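Terminal oxygenase component of carbazole (Janthinobacterium sp., PDB 7BUG) dioxygenates carbazole at its angular C-9a and adjacent C-1 positions, as the Rieske-type, homotrimeric oxygenase component of carbazole 1,9a-dioxygenase. Local coordinates at residues Gly14-His28 and Trp365-Gln379. Numbering follows the deposited sequence.
Sequences GWAPYVDAKLGFRNH and WRKLASEHNQGIQTQ
Tyr18 of the short N-terminal helix 16-20 fits as a knob into a hole formed by Trp365, Arg366, Ala369 and Ser370 of helix 360-372, the segments crossing at 85° with axes 7.7 Å apart. With CG anti to the backbone N (chi1 177°), its ring crosses the Trp365 side chain at about a right angle, and Trp365 NE1 donates to Tyr18 OH (3.0 Å), which lies near the indole plane. Glu176 also bonds this hydroxyl and, with Glu353, pairs with the guanidinium of Arg366. The extended Arg366 chain runs between two rings, CB over a face of Tyr18 and CD over the five-membered ring of Trp15, 3.8 Å from its centroid. Ser370 OG links the helices, donating to Arg366 O and accepting from Tyr18 N (3.2 Å).

Past the helix, Asn373 forms an Asx turn and lies flat against Phe25: the amide and ring planes are 6° apart, with Asn373 CB 3.4 Å from the ring centroid. The chains then meet in a single beta bridge, Phe25 with Ile376, where Gln377 N donates to Gly24 O (3.1 Å). Around it, Gln374 N donates to His28 NE2 and Asn27 ND2 to Gln374 O, while Arg26 NH1 donates to a lone pair of Gln377 OE1 (2.8 Å), the groups almost coplanar. Glu51 and Asp139 hold this guanidinium by salt bridges. Away from the metal and cluster sites, the contact joins the ring-hydroxylase family region to the N-terminal segment leading into strand 28-32, an outer strand of the six-stranded antiparallel sheet. Trp365 packs on helix 171-179, while Arg26 and Asn27 touch the adjacent strand 132-137.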
loop_
_atom_site.group_PDB
_atom_site.type_symbol
_atom_site.label_atom_id
_atom_site.label_comp_id
_atom_site.label_asym_id
_atom_site.label_seq_id
_atom_site.Cartn_x
_atom_site.Cartn_y
_atom_site.Cartn_z
ATOM N N GLY A 14 -23.100 -6.105 22.841
ATOM C CA GLY A 14 -23.209 -5.004 23.816
ATOM C C GLY A 14 -23.198 -3.614 23.164
ATOM O O GLY A 14 -23.683 -2.646 23.827
ATOM N N TRP A 15 -22.637 -3.484 21.947
ATOM C CA TRP A 15 -22.266 -2.166 21.368
ATOM C C TRP A 15 -21.910 -2.308 19.882
ATOM O O TRP A 15 -20.919 -1.688 19.388
ATOM C CB TRP A 15 -21.164 -1.522 22.216
ATOM C CG TRP A 15 -20.017 -2.432 22.513
ATOM C CD1 TRP A 15 -18.969 -2.734 21.699
ATOM C CD2 TRP A 15 -19.717 -3.049 23.775
ATOM N NE1 TRP A 15 -18.072 -3.550 22.331
ATOM C CE2 TRP A 15 -18.507 -3.768 23.608
ATOM C CE3 TRP A 15 -20.339 -3.067 25.019
ATOM C CZ2 TRP A 15 -17.914 -4.502 24.628
ATOM C CZ3 TRP A 15 -19.772 -3.831 26.010
ATOM C CH2 TRP A 15 -18.566 -4.504 25.833
ATOM N N ALA A 16 -22.697 -3.055 19.124
ATOM C CA ALA A 16 -22.400 -3.383 17.722
ATOM C C ALA A 16 -22.443 -2.125 16.849
ATOM O O ALA A 16 -21.587 -1.995 15.974
ATOM C CB ALA A 16 -23.345 -4.426 17.182
ATOM N N PRO A 17 -23.370 -1.160 17.037
ATOM C CA PRO A 17 -23.386 0.030 16.170
ATOM C C PRO A 17 -22.087 0.841 16.318
ATOM O O PRO A 17 -21.573 1.326 15.335
ATOM C CB PRO A 17 -24.603 0.825 16.641
ATOM C CG PRO A 17 -25.529 -0.276 17.212
ATOM C CD PRO A 17 -24.556 -1.203 17.922
ATOM N N TYR A 18 -21.584 0.909 17.527
ATOM C CA TYR A 18 -20.287 1.617 17.803
ATOM C C TYR A 18 -19.157 0.937 17.047
ATOM O O TYR A 18 -18.311 1.639 16.469
ATOM C CB TYR A 18 -20.020 1.613 19.290
ATOM C CG TYR A 18 -18.705 2.237 19.677
ATOM C CD1 TYR A 18 -18.527 3.595 19.664
ATOM C CD2 TYR A 18 -17.644 1.441 20.021
ATOM C CE1 TYR A 18 -17.312 4.149 20.069
ATOM C CE2 TYR A 18 -16.441 1.964 20.433
ATOM C CZ TYR A 18 -16.275 3.322 20.485
ATOM O OH TYR A 18 -15.141 3.902 20.992
ATOM N N VAL A 19 -19.089 -0.403 17.085
ATOM C CA VAL A 19 -18.046 -1.156 16.335
ATOM C C VAL A 19 -18.236 -0.960 14.831
ATOM O O VAL A 19 -17.240 -0.907 14.076
ATOM C CB VAL A 19 -18.046 -2.638 16.745
ATOM C CG1 VAL A 19 -17.135 -3.410 15.835
ATOM C CG2 VAL A 19 -17.655 -2.755 18.191
ATOM N N ASP A 20 -19.468 -0.779 14.353
ATOM C CA ASP A 20 -19.679 -0.544 12.922
ATOM C C ASP A 20 -19.223 0.870 12.523
ATOM O O ASP A 20 -18.997 1.128 11.300
ATOM C CB ASP A 20 -21.159 -0.712 12.584
ATOM C CG ASP A 20 -21.402 -0.983 11.135
ATOM O OD1 ASP A 20 -20.564 -1.657 10.528
ATOM O OD2 ASP A 20 -22.501 -0.603 10.674
ATOM N N ALA A 21 -19.142 1.790 13.473
ATOM C CA ALA A 21 -18.985 3.236 13.174
ATOM C C ALA A 21 -17.517 3.630 12.915
ATOM O O ALA A 21 -17.024 4.608 13.478
ATOM C CB ALA A 21 -19.683 4.071 14.202
ATOM N N LYS A 22 -16.860 2.916 12.001
ATOM C CA LYS A 22 -15.450 3.108 11.625
ATOM C C LYS A 22 -15.214 4.517 11.071
ATOM O O LYS A 22 -14.125 5.099 11.320
ATOM C CB LYS A 22 -15.064 2.005 10.632
ATOM C CG LYS A 22 -13.610 2.020 10.217
ATOM C CD LYS A 22 -13.331 0.892 9.263
ATOM C CE LYS A 22 -13.629 -0.443 9.902
ATOM N NZ LYS A 22 -12.637 -1.440 9.435
ATOM N N LEU A 23 -16.200 5.093 10.374
ATOM C CA LEU A 23 -16.099 6.455 9.787
ATOM C C LEU A 23 -16.737 7.526 10.668
ATOM O O LEU A 23 -16.774 8.701 10.224
ATOM C CB LEU A 23 -16.782 6.460 8.413
ATOM C CG LEU A 23 -15.988 5.859 7.279
ATOM C CD1 LEU A 23 -16.889 5.685 6.060
ATOM C CD2 LEU A 23 -14.763 6.721 6.938
ATOM N N GLY A 24 -17.200 7.202 11.868
ATOM C CA GLY A 24 -17.883 8.142 12.750
ATOM C C GLY A 24 -19.384 8.170 12.541
ATOM O O GLY A 24 -19.936 7.435 11.703
ATOM N N PHE A 25 -20.013 9.083 13.233
ATOM C CA PHE A 25 -21.484 9.235 13.272
ATOM C C PHE A 25 -21.874 10.412 12.403
ATOM O O PHE A 25 -21.466 11.571 12.647
ATOM C CB PHE A 25 -21.950 9.397 14.715
ATOM C CG PHE A 25 -21.637 8.184 15.550
ATOM C CD1 PHE A 25 -22.095 6.914 15.197
ATOM C CD2 PHE A 25 -20.971 8.346 16.754
ATOM C CE1 PHE A 25 -21.870 5.828 16.043
ATOM C CE2 PHE A 25 -20.777 7.254 17.593
ATOM C CZ PHE A 25 -21.178 5.989 17.213
ATOM N N ARG A 26 -22.754 10.148 11.448
ATOM C CA ARG A 26 -23.363 11.175 10.609
ATOM C C ARG A 26 -24.413 11.936 11.431
ATOM O O ARG A 26 -24.872 11.403 12.438
ATOM C CB ARG A 26 -23.915 10.564 9.323
ATOM C CG ARG A 26 -24.304 11.580 8.260
ATOM C CD ARG A 26 -24.774 10.851 7.002
ATOM N NE ARG A 26 -25.035 11.828 5.978
ATOM C CZ ARG A 26 -24.076 12.426 5.259
ATOM N NH1 ARG A 26 -22.824 11.976 5.297
ATOM N NH2 ARG A 26 -24.420 13.361 4.393
ATOM N N ASN A 27 -24.749 13.144 10.997
ATOM C CA ASN A 27 -25.811 13.988 11.580
ATOM C C ASN A 27 -25.386 14.509 12.958
ATOM O O ASN A 27 -26.224 14.626 13.860
ATOM C CB ASN A 27 -27.137 13.209 11.579
ATOM C CG ASN A 27 -27.495 12.755 10.191
ATOM O OD1 ASN A 27 -27.512 13.573 9.281
ATOM N ND2 ASN A 27 -27.736 11.469 9.974
ATOM N N HIS A 28 -24.102 14.891 13.126
ATOM C CA HIS A 28 -23.602 15.648 14.274
ATOM C C HIS A 28 -22.703 16.777 13.769
ATOM O O HIS A 28 -22.222 16.713 12.639
ATOM C CB HIS A 28 -22.806 14.776 15.262
ATOM C CG HIS A 28 -23.548 13.666 15.912
ATOM N ND1 HIS A 28 -24.074 13.797 17.163
ATOM C CD2 HIS A 28 -23.832 12.424 15.494
ATOM C CE1 HIS A 28 -24.673 12.633 17.461
ATOM N NE2 HIS A 28 -24.527 11.769 16.490
ATOM N N TRP A 365 -19.541 4.299 27.594
ATOM C CA TRP A 365 -19.451 5.161 26.395
ATOM C C TRP A 365 -19.869 4.378 25.147
ATOM O O TRP A 365 -20.610 4.919 24.305
ATOM C CB TRP A 365 -18.035 5.763 26.251
ATOM C CG TRP A 365 -17.645 6.011 24.827
ATOM C CD1 TRP A 365 -16.731 5.303 24.120
ATOM C CD2 TRP A 365 -18.131 7.026 23.928
ATOM N NE1 TRP A 365 -16.648 5.744 22.849
ATOM C CE2 TRP A 365 -17.483 6.806 22.701
ATOM C CE3 TRP A 365 -19.048 8.082 24.039
ATOM C CZ2 TRP A 365 -17.659 7.616 21.595
ATOM C CZ3 TRP A 365 -19.217 8.892 22.941
ATOM C CH2 TRP A 365 -18.551 8.648 21.753
ATOM N N ARG A 366 -19.386 3.149 24.982
ATOM C CA ARG A 366 -19.634 2.358 23.761
ATOM C C ARG A 366 -21.144 2.123 23.631
ATOM O O ARG A 366 -21.703 2.190 22.514
ATOM C CB ARG A 366 -18.865 1.052 23.738
ATOM C CG ARG A 366 -17.349 1.215 23.737
ATOM C CD ARG A 366 -16.773 -0.203 23.667
ATOM N NE ARG A 366 -15.318 -0.167 23.552
ATOM C CZ ARG A 366 -14.559 -1.247 23.733
ATOM N NH1 ARG A 366 -15.132 -2.425 23.970
ATOM N NH2 ARG A 366 -13.254 -1.130 23.560
ATOM N N LYS A 367 -21.785 1.879 24.773
ATOM C CA LYS A 367 -23.255 1.660 24.798
ATOM C C LYS A 367 -23.986 2.968 24.529
ATOM O O LYS A 367 -24.958 2.958 23.758
ATOM C CB LYS A 367 -23.608 1.080 26.162
ATOM C CG LYS A 367 -23.103 -0.334 26.365
ATOM C CD LYS A 367 -23.800 -1.043 27.532
ATOM C CE LYS A 367 -22.941 -1.240 28.751
ATOM N NZ LYS A 367 -22.474 -2.647 28.845
ATOM N N LEU A 368 -23.578 4.033 25.183
ATOM C CA LEU A 368 -24.216 5.361 24.968
ATOM C C LEU A 368 -24.107 5.701 23.479
ATOM O O LEU A 368 -25.103 6.120 22.836
ATOM C CB LEU A 368 -23.507 6.410 25.813
ATOM C CG LEU A 368 -24.083 7.782 25.508
ATOM C CD1 LEU A 368 -25.013 8.224 26.603
ATOM C CD2 LEU A 368 -23.016 8.798 25.226
ATOM N N ALA A 369 -22.926 5.531 22.883
ATOM C CA ALA A 369 -22.705 5.912 21.478
ATOM C C ALA A 369 -23.577 5.032 20.602
ATOM O O ALA A 369 -24.090 5.521 19.585
ATOM C CB ALA A 369 -21.239 5.744 21.116
ATOM N N SER A 370 -23.664 3.737 20.917
ATOM C CA SER A 370 -24.451 2.774 20.109
ATOM C C SER A 370 -25.925 3.181 20.126
ATOM O O SER A 370 -26.547 3.073 19.049
ATOM C CB SER A 370 -24.280 1.387 20.623
ATOM O OG SER A 370 -22.971 0.866 20.424
ATOM N N GLU A 371 -26.422 3.626 21.280
ATOM C CA GLU A 371 -27.883 3.865 21.458
ATOM C C GLU A 371 -28.263 5.248 20.917
ATOM O O GLU A 371 -29.379 5.386 20.368
ATOM C CB GLU A 371 -28.312 3.707 22.915
ATOM C CG GLU A 371 -29.812 3.944 23.078
ATOM C CD GLU A 371 -30.401 3.824 24.485
ATOM O OE1 GLU A 371 -29.618 3.657 25.459
ATOM O OE2 GLU A 371 -31.649 3.927 24.611
ATOM N N HIS A 372 -27.382 6.245 21.004
ATOM C CA HIS A 372 -27.775 7.670 20.903
ATOM C C HIS A 372 -27.122 8.400 19.737
ATOM O O HIS A 372 -27.424 9.568 19.576
ATOM C CB HIS A 372 -27.505 8.395 22.201
ATOM C CG HIS A 372 -28.385 7.950 23.306
ATOM N ND1 HIS A 372 -29.741 8.214 23.307
ATOM C CD2 HIS A 372 -28.100 7.250 24.436
ATOM C CE1 HIS A 372 -30.261 7.715 24.434
ATOM N NE2 HIS A 372 -29.272 7.095 25.131
ATOM N N ASN A 373 -26.301 7.732 18.931
ATOM C CA ASN A 373 -25.726 8.353 17.706
ATOM C C ASN A 373 -26.852 8.711 16.726
ATOM O O ASN A 373 -27.915 8.044 16.726
ATOM C CB ASN A 373 -24.699 7.453 17.055
ATOM C CG ASN A 373 -25.325 6.291 16.314
ATOM O OD1 ASN A 373 -25.728 6.424 15.153
ATOM N ND2 ASN A 373 -25.328 5.125 16.949
ATOM N N GLN A 374 -26.634 9.723 15.907
ATOM C CA GLN A 374 -27.653 10.177 14.925
ATOM C C GLN A 374 -27.436 9.565 13.545
ATOM O O GLN A 374 -28.080 10.015 12.577
ATOM C CB GLN A 374 -27.688 11.705 14.889
ATOM C CG GLN A 374 -28.030 12.332 16.235
ATOM C CD GLN A 374 -29.494 12.186 16.593
ATOM O OE1 GLN A 374 -30.305 11.921 15.745
ATOM N NE2 GLN A 374 -29.845 12.342 17.856
ATOM N N GLY A 375 -26.616 8.532 13.420
ATOM C CA GLY A 375 -26.454 7.818 12.162
ATOM C C GLY A 375 -25.049 7.271 12.000
ATOM O O GLY A 375 -24.098 7.918 12.472
ATOM N N ILE A 376 -24.921 6.151 11.314
ATOM C CA ILE A 376 -23.593 5.533 11.021
ATOM C C ILE A 376 -23.163 5.945 9.618
ATOM O O ILE A 376 -23.798 5.563 8.609
ATOM C CB ILE A 376 -23.614 4.013 11.236
ATOM C CG1 ILE A 376 -23.810 3.731 12.726
ATOM C CG2 ILE A 376 -22.364 3.356 10.676
ATOM C CD1 ILE A 376 -24.153 2.320 13.055
ATOM N N GLN A 377 -22.055 6.675 9.549
ATOM C CA GLN A 377 -21.500 7.065 8.239
ATOM C C GLN A 377 -20.975 5.825 7.538
ATOM O O GLN A 377 -20.270 4.982 8.179
ATOM C CB GLN A 377 -20.386 8.093 8.446
ATOM C CG GLN A 377 -19.689 8.475 7.158
ATOM C CD GLN A 377 -20.417 9.567 6.404
ATOM O OE1 GLN A 377 -21.616 9.798 6.634
ATOM N NE2 GLN A 377 -19.726 10.285 5.526
ATOM N N THR A 378 -21.268 5.710 6.253
ATOM C CA THR A 378 -20.834 4.535 5.462
ATOM C C THR A 378 -20.171 4.981 4.161
ATOM O O THR A 378 -20.193 6.159 3.831
ATOM C CB THR A 378 -22.027 3.628 5.109
ATOM O OG1 THR A 378 -22.757 4.282 4.074
ATOM C CG2 THR A 378 -22.920 3.341 6.292
ATOM N N GLN A 379 -19.495 4.039 3.534
ATOM C CA GLN A 379 -18.776 4.296 2.269
ATOM C C GLN A 379 -19.827 4.724 1.245
ATOM O O GLN A 379 -19.491 5.511 0.335
ATOM C CB GLN A 379 -17.919 3.086 1.863
ATOM C CG GLN A 379 -16.443 3.208 2.213
ATOM C CD GLN A 379 -15.760 4.474 1.757
ATOM O OE1 GLN A 379 -15.887 4.944 0.612
ATOM N NE2 GLN A 379 -14.984 5.032 2.662
HETATM O O HOH W 1 -19.084 5.022 10.591
#